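Long-range contacts in glutathione uptake transporter (Shewanella oneidensis, PDB 4UVM), which probably carries peptides across the membrane, as a member of the proton-dependent oligopeptide transporter family in the major facilitator superfamily: residues G231-G241 and F271-R282; G294-F305 and A434-F445. All blocks are in the same frame, centred on the assembly; numbering follows the deposited sequence.

Interaction 1: residues G231-G241 and F271-R282. With 78N ((2R)-2,3-dihydroxypropyl(7Z)-pentadec-7-enoate), chain E.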
loop_
_atom_site.group_PDB
_atom_site.type_symbol
_atom_site.label_atom_id
_atom_site.label_comp_id
_atom_site.label_asym_id
_atom_site.label_seq_id
_atom_site.Cartn_x
_atom_site.Cartn_y
_atom_site.Cartn_z
ATOM N N GLY A 231 -20.227 -11.607 -32.023
ATOM C CA GLY A 231 -20.668 -10.678 -31.000
ATOM C C GLY A 231 -19.470 -10.252 -30.176
ATOM O O GLY A 231 -18.364 -10.749 -30.389
ATOM N N ASN A 232 -19.676 -9.329 -29.244
ATOM C CA ASN A 232 -18.587 -8.902 -28.373
ATOM C C ASN A 232 -18.866 -9.205 -26.901
ATOM O O ASN A 232 -19.526 -8.428 -26.208
ATOM C CB ASN A 232 -18.300 -7.409 -28.563
ATOM C CG ASN A 232 -19.561 -6.564 -28.571
ATOM O OD1 ASN A 232 -20.667 -7.069 -28.363
ATOM N ND2 ASN A 232 -19.400 -5.268 -28.809
ATOM N N ILE A 233 -18.366 -10.347 -26.435
ATOM C CA ILE A 233 -18.489 -10.722 -25.031
ATOM C C ILE A 233 -17.736 -9.717 -24.169
ATOM O O ILE A 233 -18.184 -9.354 -23.081
ATOM C CB ILE A 233 -17.947 -12.141 -24.765
ATOM C CG1 ILE A 233 -18.634 -13.157 -25.678
ATOM C CG2 ILE A 233 -18.142 -12.526 -23.308
ATOM C CD1 ILE A 233 -18.242 -14.594 -25.393
ATOM N N GLY A 234 -16.597 -9.259 -24.682
ATOM C CA GLY A 234 -15.739 -8.328 -23.971
ATOM C C GLY A 234 -16.412 -7.026 -23.585
ATOM O O GLY A 234 -16.230 -6.537 -22.469
ATOM N N LEU A 235 -17.191 -6.462 -24.502
ATOM C CA LEU A 235 -17.859 -5.194 -24.238
ATOM C C LEU A 235 -19.056 -5.389 -23.308
ATOM O O LEU A 235 -19.442 -4.472 -22.583
ATOM C CB LEU A 235 -18.301 -4.529 -25.544
ATOM C CG LEU A 235 -18.719 -3.058 -25.427
ATOM C CD1 LEU A 235 -17.645 -2.226 -24.725
ATOM C CD2 LEU A 235 -19.036 -2.477 -26.796
ATOM N N VAL A 236 -19.639 -6.583 -23.326
ATOM C CA VAL A 236 -20.741 -6.897 -22.421
ATOM C C VAL A 236 -20.250 -6.891 -20.977
ATOM O O VAL A 236 -20.898 -6.331 -20.094
ATOM C CB VAL A 236 -21.386 -8.263 -22.738
ATOM C CG1 VAL A 236 -22.372 -8.648 -21.650
ATOM C CG2 VAL A 236 -22.073 -8.227 -24.095
ATOM N N LEU A 237 -19.095 -7.510 -20.750
ATOM C CA LEU A 237 -18.478 -7.543 -19.427
ATOM C C LEU A 237 -18.180 -6.134 -18.927
ATOM O O LEU A 237 -18.346 -5.835 -17.744
ATOM C CB LEU A 237 -17.193 -8.371 -19.453
ATOM C CG LEU A 237 -17.357 -9.845 -19.821
ATOM C CD1 LEU A 237 -16.004 -10.531 -19.888
ATOM C CD2 LEU A 237 -18.262 -10.540 -18.822
ATOM N N ALA A 238 -17.736 -5.279 -19.841
ATOM C CA ALA A 238 -17.468 -3.882 -19.526
ATOM C C ALA A 238 -18.732 -3.203 -19.018
ATOM O O ALA A 238 -18.717 -2.529 -17.985
ATOM C CB ALA A 238 -16.927 -3.156 -20.747
ATOM N N LEU A 239 -19.827 -3.393 -19.746
ATOM C CA LEU A 239 -21.108 -2.822 -19.356
ATOM C C LEU A 239 -21.580 -3.432 -18.042
ATOM O O LEU A 239 -22.184 -2.748 -17.219
ATOM C CB LEU A 239 -22.154 -3.036 -20.451
ATOM C CG LEU A 239 -21.836 -2.412 -21.812
ATOM C CD1 LEU A 239 -22.986 -2.621 -22.784
ATOM C CD2 LEU A 239 -21.513 -0.931 -21.666
ATOM N N ILE A 240 -21.297 -4.717 -17.852
ATOM C CA ILE A 240 -21.630 -5.397 -16.605
ATOM C C ILE A 240 -20.922 -4.733 -15.430
ATOM O O ILE A 240 -21.551 -4.402 -14.422
ATOM C CB ILE A 240 -21.254 -6.890 -16.657
ATOM C CG1 ILE A 240 -22.261 -7.656 -17.514
ATOM C CG2 ILE A 240 -21.205 -7.481 -15.255
ATOM C CD1 ILE A 240 -21.949 -9.132 -17.644
ATOM N N GLY A 241 -19.616 -4.530 -15.572
ATOM C CA GLY A 241 -18.828 -3.855 -14.558
ATOM C C GLY A 241 -19.336 -2.450 -14.297
ATOM O O GLY A 241 -19.331 -1.979 -13.163
ATOM N N PHE A 271 -13.708 -6.081 -14.480
ATOM C CA PHE A 271 -14.508 -6.600 -15.587
ATOM C C PHE A 271 -14.033 -6.088 -16.947
ATOM O O PHE A 271 -14.095 -6.813 -17.941
ATOM C CB PHE A 271 -15.987 -6.257 -15.394
ATOM C CG PHE A 271 -16.737 -7.256 -14.559
ATOM C CD1 PHE A 271 -16.871 -8.570 -14.984
ATOM C CD2 PHE A 271 -17.321 -6.882 -13.360
ATOM C CE1 PHE A 271 -17.563 -9.494 -14.222
ATOM C CE2 PHE A 271 -18.017 -7.804 -12.595
ATOM C CZ PHE A 271 -18.138 -9.111 -13.028
ATOM N N VAL A 272 -13.569 -4.842 -16.999
ATOM C CA VAL A 272 -13.009 -4.306 -18.237
ATOM C C VAL A 272 -11.729 -5.063 -18.585
ATOM O O VAL A 272 -11.493 -5.416 -19.742
ATOM C CB VAL A 272 -12.720 -2.790 -18.130
ATOM C CG1 VAL A 272 -11.845 -2.321 -19.281
ATOM C CG2 VAL A 272 -14.020 -2.006 -18.097
ATOM N N GLY A 273 -10.916 -5.329 -17.568
ATOM C CA GLY A 273 -9.691 -6.086 -17.743
ATOM C C GLY A 273 -9.948 -7.504 -18.216
ATOM O O GLY A 273 -9.201 -8.034 -19.036
ATOM N N ALA A 274 -11.005 -8.124 -17.698
ATOM C CA ALA A 274 -11.370 -9.476 -18.106
ATOM C C ALA A 274 -11.849 -9.491 -19.556
ATOM O O ALA A 274 -11.430 -10.337 -20.355
ATOM C CB ALA A 274 -12.439 -10.036 -17.191
ATOM N N GLY A 275 -12.727 -8.547 -19.885
ATOM C CA GLY A 275 -13.283 -8.442 -21.221
ATOM C C GLY A 275 -12.245 -8.182 -22.297
ATOM O O GLY A 275 -12.301 -8.773 -23.375
ATOM N N ALA A 276 -11.294 -7.300 -22.005
ATOM C CA ALA A 276 -10.252 -6.959 -22.968
ATOM C C ALA A 276 -9.339 -8.151 -23.245
ATOM O O ALA A 276 -8.804 -8.285 -24.344
ATOM C CB ALA A 276 -9.440 -5.778 -22.476
ATOM N N SER A 277 -9.165 -9.010 -22.247
ATOM C CA SER A 277 -8.314 -10.184 -22.391
ATOM C C SER A 277 -8.909 -11.174 -23.393
ATOM O O SER A 277 -8.180 -11.822 -24.148
ATOM C CB SER A 277 -8.103 -10.861 -21.038
ATOM O OG SER A 277 -7.115 -11.871 -21.125
ATOM N N LEU A 278 -10.236 -11.282 -23.392
ATOM C CA LEU A 278 -10.941 -12.165 -24.317
ATOM C C LEU A 278 -10.770 -11.718 -25.762
ATOM O O LEU A 278 -10.663 -12.540 -26.674
ATOM C CB LEU A 278 -12.433 -12.221 -23.978
ATOM C CG LEU A 278 -12.854 -12.809 -22.634
ATOM C CD1 LEU A 278 -14.369 -12.816 -22.528
ATOM C CD2 LEU A 278 -12.290 -14.211 -22.463
ATOM N N GLN A 279 -10.744 -10.405 -25.959
ATOM C CA GLN A 279 -10.808 -9.823 -27.289
ATOM C C GLN A 279 -9.525 -9.097 -27.683
ATOM O O GLN A 279 -9.544 -8.207 -28.536
ATOM C CB GLN A 279 -11.989 -8.855 -27.364
ATOM C CG GLN A 279 -13.343 -9.515 -27.236
ATOM C CD GLN A 279 -14.483 -8.526 -27.359
ATOM O OE1 GLN A 279 -15.653 -8.888 -27.224
ATOM N NE2 GLN A 279 -14.148 -7.265 -27.615
ATOM N N LEU A 280 -8.412 -9.489 -27.075
ATOM C CA LEU A 280 -7.160 -8.758 -27.242
ATOM C C LEU A 280 -6.574 -8.880 -28.649
ATOM O O LEU A 280 -5.829 -8.004 -29.089
ATOM C CB LEU A 280 -6.133 -9.232 -26.215
ATOM C CG LEU A 280 -4.952 -8.291 -25.986
ATOM C CD1 LEU A 280 -5.435 -6.960 -25.435
ATOM C CD2 LEU A 280 -3.928 -8.920 -25.060
ATOM N N GLU A 281 -6.908 -9.959 -29.355
ATOM C CA GLU A 281 -6.365 -10.172 -30.695
ATOM C C GLU A 281 -6.898 -9.126 -31.669
ATOM O O GLU A 281 -6.247 -8.792 -32.658
ATOM C CB GLU A 281 -6.688 -11.583 -31.198
ATOM C CG GLU A 281 -5.978 -12.703 -30.434
ATOM C CD GLU A 281 -4.476 -12.763 -30.706
ATOM O OE1 GLU A 281 -3.985 -12.003 -31.570
ATOM O OE2 GLU A 281 -3.780 -13.572 -30.052
ATOM N N ARG A 282 -8.081 -8.600 -31.369
ATOM C CA ARG A 282 -8.709 -7.574 -32.193
ATOM C C ARG A 282 -7.943 -6.252 -32.151
ATOM O O ARG A 282 -8.112 -5.401 -33.025
ATOM C CB ARG A 282 -10.156 -7.369 -31.745
ATOM C CG ARG A 282 -10.975 -8.648 -31.806
ATOM C CD ARG A 282 -12.131 -8.629 -30.830
ATOM N NE ARG A 282 -13.316 -7.960 -31.355
ATOM C CZ ARG A 282 -14.517 -8.527 -31.434
ATOM N NH1 ARG A 282 -14.692 -9.775 -31.018
ATOM N NH2 ARG A 282 -15.543 -7.847 -31.926
HETATM O O22 78N E . -4.345 -14.890 -19.261
HETATM C C19 78N E . -4.396 -14.063 -18.155
HETATM C C18 78N E . -4.724 -12.633 -18.400
HETATM O O20 78N E . -5.021 -12.481 -19.734
HETATM C C17 78N E . -5.906 -12.203 -17.590
HETATM O O16 78N E . -5.818 -10.989 -16.921
HETATM C C8 78N E . -6.952 -10.395 -16.408
HETATM O O15 78N E . -8.045 -10.910 -16.604
HETATM C C7 78N E . -6.843 -9.114 -15.613
HETATM C C6 78N E . -7.829 -8.856 -14.504
HETATM C C5 78N E . -7.450 -9.250 -13.098
HETATM C C4 78N E . -7.547 -8.202 -12.021
HETATM C C3 78N E . -8.889 -7.981 -11.378
HETATM C C2 78N E . -9.672 -9.213 -10.981
HETATM C C1 78N E . -10.269 -9.306 -9.733
HETATM C C9 78N E . -10.157 -8.179 -8.731
HETATM C C10 78N E . -9.974 -8.564 -7.291
HETATM C C11 78N E . -10.547 -9.878 -6.853
HETATM C C12 78N E . -12.025 -9.954 -6.633
HETATM C C13 78N E . -12.633 -11.304 -6.453
HETATM C C15 78N E . -13.695 -13.350 -7.581
HETATM C C14 78N E . -12.797 -12.158 -7.674
#
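Gln279 reaches from the end of one helix to the start of its neighbour, meeting Gly234. CB points toward helix 233-241, and CG stands beside the backbone N (chi1 -66°), merely approaching Gly234 N; the extended chain then carries Gln279 CD to 3.6 Å from Gly234 CA. At the tip, Gln279 OE1 accepts a hydrogen bond from Gly234 N (2.7 Å), a first-turn N-H with no helical carbonyl one turn earlier; the bond is bent (N-H...O angle 140°), its donor 60° out of the carbonyl plane. NE2 turns instead to Ala222 O and lies over one face of the Arg282 guanidinium, whose NE bonds Thr225 O. With Gln279 cut back to an alanine, the Gly234 N-H would probably lose this acceptor and a gap would open beside the glycine. The helices run antiparallel, their axes 7.6 Å apart, forming the hairpin that bacterial POT transporters add to the twelve-helix major facilitator fold. Glycines permit this closeness: Gly234 CA lies 3.7 Å from Gly275 CA. Leu237 packs as a knob among Phe271, Ala274, Gly275 and Leu278, its CD1 3.7 Å from Gly275 CA. Ile240 CG2 makes a CH-pi contact over the Phe271 ring, 4.1 Å from its centroid.

Interaction 2: residues G294-F305 and A434-F445; sequences GVRSVLRILVLF and APKAMKGTIMSF. With 78N ((2R)-2,3-dihydroxypropyl(7Z)-pentadec-7-enoate), chain D; 78N ((2R)-2,3-dihydroxypropyl(7Z)-pentadec-7-enoate), chain E.
Ala434 opens the 434-445 side of this contact by setting its CB against Ser297 CB and Ile301 CD1, small enough to let the chain pass close to helix 294-305. Both segments belong to the C-terminal six-helix bundle of the major facilitator fold, and helices 294-305 and 439-445 run nearly parallel, at 18°, with axes 10.7 Å apart; that spacing is filled by large apolar side chains, and no hydrogen bond spans it. Pro435 rests CG on Gly294 CA (3.7 Å), where a side chain on Gly294 would point at the proline and crowd its CG. Met438 carries CG beside the backbone N, 3.7 Å from Val298 CG2; the bend at chi2 (-61°) then sends the unbranched chain through SD toward helix 294-305, where Met438 CE meets Val295 CG2 (3.6 Å). Thr441 touches Val298 only lightly with CG2, while OG1 hydrogen-bonds O20 of the 78N lipid of chain D. Ile442 extends CD1 to Ile301 CD1, the two side chains crossing at about a right angle, and its CG2 meets Phe305 CZ (4.0 Å). The Phe305 ring turns its edge to Ile442 O, with CE2 3.7 Å away. Phe445 ends the segment with its ring between protein and lipid: Leu302 CD1 lies over one face in a CH-pi contact, 3.8 Å from the centroid, and O15 of the chain D lipid over the opposite face.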
loop_
_atom_site.group_PDB
_atom_site.type_symbol
_atom_site.label_atom_id
_atom_site.label_comp_id
_atom_site.label_asym_id
_atom_site.label_seq_id
_atom_site.Cartn_x
_atom_site.Cartn_y
_atom_site.Cartn_z
ATOM N N GLY A 294 2.754 -6.693 -25.279
ATOM C CA GLY A 294 3.128 -6.121 -23.998
ATOM C C GLY A 294 1.947 -6.007 -23.053
ATOM O O GLY A 294 2.058 -6.317 -21.868
ATOM N N VAL A 295 0.811 -5.559 -23.581
ATOM C CA VAL A 295 -0.413 -5.466 -22.793
ATOM C C VAL A 295 -0.813 -6.845 -22.279
ATOM O O VAL A 295 -1.287 -6.986 -21.153
ATOM C CB VAL A 295 -1.569 -4.853 -23.611
ATOM C CG1 VAL A 295 -2.881 -4.952 -22.848
ATOM C CG2 VAL A 295 -1.264 -3.406 -23.952
ATOM N N ARG A 296 -0.605 -7.865 -23.103
ATOM C CA ARG A 296 -0.858 -9.238 -22.685
ATOM C C ARG A 296 0.036 -9.607 -21.504
ATOM O O ARG A 296 -0.400 -10.290 -20.577
ATOM C CB ARG A 296 -0.636 -10.209 -23.849
ATOM C CG ARG A 296 -0.691 -11.682 -23.460
ATOM C CD ARG A 296 -2.010 -12.035 -22.788
ATOM N NE ARG A 296 -3.139 -11.974 -23.712
ATOM C CZ ARG A 296 -4.394 -12.259 -23.375
ATOM N NH1 ARG A 296 -4.682 -12.623 -22.133
ATOM N NH2 ARG A 296 -5.359 -12.180 -24.282
ATOM N N SER A 297 1.282 -9.143 -21.539
ATOM C CA SER A 297 2.226 -9.398 -20.456
ATOM C C SER A 297 1.758 -8.747 -19.159
ATOM O O SER A 297 1.841 -9.346 -18.087
ATOM C CB SER A 297 3.623 -8.886 -20.821
ATOM O OG SER A 297 4.163 -9.606 -21.913
ATOM N N VAL A 298 1.268 -7.516 -19.267
ATOM C CA VAL A 298 0.778 -6.774 -18.114
ATOM C C VAL A 298 -0.462 -7.438 -17.523
ATOM O O VAL A 298 -0.561 -7.608 -16.309
ATOM C CB VAL A 298 0.460 -5.310 -18.485
ATOM C CG1 VAL A 298 -0.303 -4.623 -17.368
ATOM C CG2 VAL A 298 1.739 -4.558 -18.789
ATOM N N LEU A 299 -1.398 -7.824 -18.385
ATOM C CA LEU A 299 -2.637 -8.455 -17.937
ATOM C C LEU A 299 -2.382 -9.715 -17.114
ATOM O O LEU A 299 -3.179 -10.068 -16.248
ATOM C CB LEU A 299 -3.531 -8.793 -19.131
ATOM C CG LEU A 299 -4.255 -7.617 -19.786
ATOM C CD1 LEU A 299 -5.233 -8.114 -20.838
ATOM C CD2 LEU A 299 -4.973 -6.791 -18.739
ATOM N N ARG A 300 -1.270 -10.391 -17.386
ATOM C CA ARG A 300 -0.902 -11.569 -16.614
ATOM C C ARG A 300 -0.351 -11.158 -15.255
ATOM O O ARG A 300 -0.567 -11.839 -14.252
ATOM C CB ARG A 300 0.122 -12.419 -17.367
ATOM C CG ARG A 300 -0.428 -13.081 -18.616
ATOM C CD ARG A 300 0.471 -14.215 -19.077
ATOM N NE ARG A 300 0.047 -14.747 -20.368
ATOM C CZ ARG A 300 0.614 -14.432 -21.527
ATOM N NH1 ARG A 300 1.641 -13.596 -21.559
ATOM N NH2 ARG A 300 0.158 -14.962 -22.654
ATOM N N ILE A 301 0.360 -10.036 -15.233
ATOM C CA ILE A 301 0.905 -9.492 -13.995
ATOM C C ILE A 301 -0.229 -8.994 -13.099
ATOM O O ILE A 301 -0.140 -9.057 -11.874
ATOM C CB ILE A 301 1.901 -8.346 -14.278
ATOM C CG1 ILE A 301 3.093 -8.865 -15.079
ATOM C CG2 ILE A 301 2.397 -7.714 -12.993
ATOM C CD1 ILE A 301 4.137 -7.809 -15.368
ATOM N N LEU A 302 -1.301 -8.514 -13.718
ATOM C CA LEU A 302 -2.468 -8.049 -12.981
ATOM C C LEU A 302 -3.047 -9.139 -12.093
ATOM O O LEU A 302 -3.390 -8.888 -10.939
ATOM C CB LEU A 302 -3.543 -7.545 -13.941
ATOM C CG LEU A 302 -3.721 -6.030 -14.005
ATOM C CD1 LEU A 302 -2.425 -5.357 -14.429
ATOM C CD2 LEU A 302 -4.854 -5.674 -14.952
ATOM N N VAL A 303 -3.159 -10.348 -12.634
ATOM C CA VAL A 303 -3.690 -11.471 -11.870
ATOM C C VAL A 303 -2.747 -11.807 -10.718
ATOM O O VAL A 303 -3.187 -12.131 -9.614
ATOM C CB VAL A 303 -3.906 -12.714 -12.755
ATOM C CG1 VAL A 303 -4.396 -13.887 -11.921
ATOM C CG2 VAL A 303 -4.896 -12.401 -13.865
ATOM N N LEU A 304 -1.449 -11.708 -10.984
ATOM C CA LEU A 304 -0.436 -11.884 -9.952
ATOM C C LEU A 304 -0.645 -10.893 -8.807
ATOM O O LEU A 304 -0.672 -11.286 -7.643
ATOM C CB LEU A 304 0.962 -11.721 -10.549
ATOM C CG LEU A 304 1.926 -12.899 -10.405
ATOM C CD1 LEU A 304 1.222 -14.205 -10.729
ATOM C CD2 LEU A 304 3.145 -12.706 -11.303
ATOM N N PHE A 305 -0.805 -9.616 -9.146
ATOM C CA PHE A 305 -0.979 -8.566 -8.143
ATOM C C PHE A 305 -2.260 -8.743 -7.334
ATOM O O PHE A 305 -2.291 -8.450 -6.141
ATOM C CB PHE A 305 -0.988 -7.183 -8.801
ATOM C CG PHE A 305 0.363 -6.711 -9.256
ATOM C CD1 PHE A 305 1.509 -7.425 -8.945
ATOM C CD2 PHE A 305 0.485 -5.542 -9.995
ATOM C CE1 PHE A 305 2.751 -6.983 -9.367
ATOM C CE2 PHE A 305 1.723 -5.098 -10.420
ATOM C CZ PHE A 305 2.857 -5.818 -10.103
ATOM N N ALA A 434 7.612 -7.546 -18.376
ATOM C CA ALA A 434 6.920 -6.790 -19.407
ATOM C C ALA A 434 7.859 -5.777 -20.044
ATOM O O ALA A 434 8.822 -5.343 -19.411
ATOM C CB ALA A 434 5.697 -6.094 -18.821
ATOM N N PRO A 435 7.588 -5.411 -21.310
ATOM C CA PRO A 435 8.313 -4.365 -22.035
ATOM C C PRO A 435 8.528 -3.094 -21.214
ATOM O O PRO A 435 7.666 -2.715 -20.418
ATOM C CB PRO A 435 7.401 -4.086 -23.227
ATOM C CG PRO A 435 6.764 -5.399 -23.500
ATOM C CD PRO A 435 6.604 -6.089 -22.175
ATOM N N LYS A 436 9.672 -2.449 -21.422
ATOM C CA LYS A 436 10.061 -1.248 -20.684
ATOM C C LYS A 436 8.993 -0.152 -20.700
ATOM O O LYS A 436 8.852 0.602 -19.738
ATOM C CB LYS A 436 11.376 -0.698 -21.250
ATOM C CG LYS A 436 11.812 0.630 -20.654
ATOM C CD LYS A 436 13.050 1.168 -21.352
ATOM C CE LYS A 436 13.176 2.672 -21.159
ATOM N NZ LYS A 436 12.013 3.395 -21.750
ATOM N N ALA A 437 8.236 -0.072 -21.790
ATOM C CA ALA A 437 7.212 0.958 -21.938
ATOM C C ALA A 437 6.101 0.796 -20.910
ATOM O O ALA A 437 5.405 1.754 -20.578
ATOM C CB ALA A 437 6.637 0.929 -23.344
ATOM N N MET A 438 5.944 -0.420 -20.402
ATOM C CA MET A 438 4.873 -0.721 -19.463
ATOM C C MET A 438 5.275 -0.474 -18.008
ATOM O O MET A 438 4.501 -0.759 -17.095
ATOM C CB MET A 438 4.416 -2.172 -19.643
ATOM C CG MET A 438 3.808 -2.461 -21.002
ATOM S SD MET A 438 2.345 -1.457 -21.311
ATOM C CE MET A 438 1.923 -1.958 -22.974
ATOM N N LYS A 439 6.476 0.061 -17.797
ATOM C CA LYS A 439 7.002 0.269 -16.448
ATOM C C LYS A 439 6.095 1.171 -15.611
ATOM O O LYS A 439 5.891 0.929 -14.422
ATOM C CB LYS A 439 8.411 0.865 -16.498
ATOM C CG LYS A 439 9.097 0.928 -15.143
ATOM C CD LYS A 439 10.375 1.748 -15.179
ATOM C CE LYS A 439 11.008 1.839 -13.798
ATOM N NZ LYS A 439 12.146 2.798 -13.762
ATOM N N GLY A 440 5.549 2.206 -16.239
ATOM C CA GLY A 440 4.662 3.121 -15.549
ATOM C C GLY A 440 3.301 2.510 -15.280
ATOM O O GLY A 440 2.643 2.845 -14.298
ATOM N N THR A 441 2.878 1.614 -16.164
ATOM C CA THR A 441 1.585 0.954 -16.032
ATOM C C THR A 441 1.640 -0.093 -14.928
ATOM O O THR A 441 0.681 -0.281 -14.183
ATOM C CB THR A 441 1.151 0.284 -17.353
ATOM O OG1 THR A 441 1.180 1.245 -18.415
ATOM C CG2 THR A 441 -0.251 -0.284 -17.229
ATOM N N ILE A 442 2.777 -0.770 -14.831
ATOM C CA ILE A 442 2.990 -1.781 -13.806
ATOM C C ILE A 442 3.013 -1.141 -12.425
ATOM O O ILE A 442 2.392 -1.635 -11.483
ATOM C CB ILE A 442 4.304 -2.543 -14.047
ATOM C CG1 ILE A 442 4.210 -3.354 -15.339
ATOM C CG2 ILE A 442 4.617 -3.454 -12.875
ATOM C CD1 ILE A 442 5.516 -3.978 -15.761
ATOM N N MET A 443 3.730 -0.029 -12.321
ATOM C CA MET A 443 3.837 0.716 -11.076
ATOM C C MET A 443 2.477 1.234 -10.615
ATOM O O MET A 443 2.207 1.320 -9.418
ATOM C CB MET A 443 4.819 1.878 -11.249
ATOM C CG MET A 443 4.999 2.739 -10.012
ATOM S SD MET A 443 5.974 4.219 -10.334
ATOM C CE MET A 443 5.076 4.922 -11.715
ATOM N N SER A 444 1.615 1.566 -11.571
ATOM C CA SER A 444 0.305 2.122 -11.251
ATOM C C SER A 444 -0.643 1.074 -10.675
ATOM O O SER A 444 -1.499 1.387 -9.850
ATOM C CB SER A 444 -0.321 2.761 -12.491
ATOM O OG SER A 444 0.446 3.866 -12.937
ATOM N N PHE A 445 -0.494 -0.171 -11.111
ATOM C CA PHE A 445 -1.334 -1.248 -10.602
ATOM C C PHE A 445 -0.780 -1.825 -9.306
ATOM O O PHE A 445 -1.504 -2.453 -8.539
ATOM C CB PHE A 445 -1.486 -2.354 -11.647
ATOM C CG PHE A 445 -2.435 -2.005 -12.753
ATOM C CD1 PHE A 445 -3.796 -1.926 -12.510
ATOM C CD2 PHE A 445 -1.970 -1.750 -14.031
ATOM C CE1 PHE A 445 -4.677 -1.600 -13.524
ATOM C CE2 PHE A 445 -2.846 -1.423 -15.051
ATOM C CZ PHE A 445 -4.201 -1.349 -14.797
HETATM O O22 78N D . 0.756 5.366 -16.864
HETATM C C19 78N D . -0.105 4.570 -16.132
HETATM C C18 78N D . -1.362 4.115 -16.787
HETATM O O20 78N D . -1.051 3.466 -17.957
HETATM C C17 78N D . -2.100 3.168 -15.897
HETATM O O16 78N D . -3.483 3.083 -16.009
HETATM C C8 78N D . -4.210 2.512 -14.981
HETATM O O15 78N D . -3.659 2.262 -13.916
HETATM C C7 78N D . -5.674 2.187 -15.161
HETATM C C6 78N D . -6.681 2.863 -14.269
HETATM C C5 78N D . -7.317 2.044 -13.172
HETATM C C4 78N D . -8.572 2.573 -12.526
HETATM C C3 78N D . -9.885 2.234 -13.180
HETATM C C2 78N D . -10.531 3.299 -14.042
HETATM C C1 78N D . -10.947 3.037 -15.341
HETATM C C9 78N D . -10.775 1.666 -15.964
HETATM C C10 78N D . -9.772 1.522 -17.075
HETATM C C11 78N D . -9.527 0.150 -17.626
HETATM C C12 78N D . -8.678 -0.765 -16.807
HETATM C C13 78N D . -8.287 -2.080 -17.389
HETATM C C15 78N D . -7.381 -3.094 -15.229
HETATM C C14 78N D . -7.193 -2.831 -16.689
HETATM O O22 78N E . -4.345 -14.890 -19.261
HETATM C C19 78N E . -4.396 -14.063 -18.155
HETATM C C18 78N E . -4.724 -12.633 -18.400
HETATM O O20 78N E . -5.021 -12.481 -19.734
HETATM C C17 78N E . -5.906 -12.203 -17.590
HETATM O O16 78N E . -5.818 -10.989 -16.921
HETATM C C8 78N E . -6.952 -10.395 -16.408
HETATM O O15 78N E . -8.045 -10.910 -16.604
HETATM C C7 78N E . -6.843 -9.114 -15.613
HETATM C C6 78N E . -7.829 -8.856 -14.504
HETATM C C5 78N E . -7.450 -9.250 -13.098
HETATM C C4 78N E . -7.547 -8.202 -12.021
HETATM C C3 78N E . -8.889 -7.981 -11.378
HETATM C C2 78N E . -9.672 -9.213 -10.981
HETATM C C1 78N E . -10.269 -9.306 -9.733
HETATM C C9 78N E . -10.157 -8.179 -8.731
HETATM C C10 78N E . -9.974 -8.564 -7.291
HETATM C C11 78N E . -10.547 -9.878 -6.853
HETATM C C12 78N E . -12.025 -9.954 -6.633
HETATM C C13 78N E . -12.633 -11.304 -6.453
HETATM C C15 78N E . -13.695 -13.350 -7.581
HETATM C C14 78N E . -12.797 -12.158 -7.674
#

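Interaction 1 is partly buried, its centre about 28 Å from the centre of the chain, whereas interaction 2 is almost wholly buried, the corresponding distance between centres about 17 Å. The first joins consecutive, antiparallel helices of the added hairpin, close enough to rely on glycines and one side-chain-to-backbone hydrogen bond; the second joins near-parallel helices distant in sequence, mainly by apolar packing, with no hydrogen bond across. The two meet where helix 257-278 passes helix 289-306: Ser277 OG is 2.7 Å from Arg296 NH1, a probable hydrogen bond, and Leu299 packs on Ser277. The chain E monoacylglycerol touches both, its O20 also hydrogen-bonded to Ser277 OG, so its polar head lies where hairpin and C-terminal bundle adjoin.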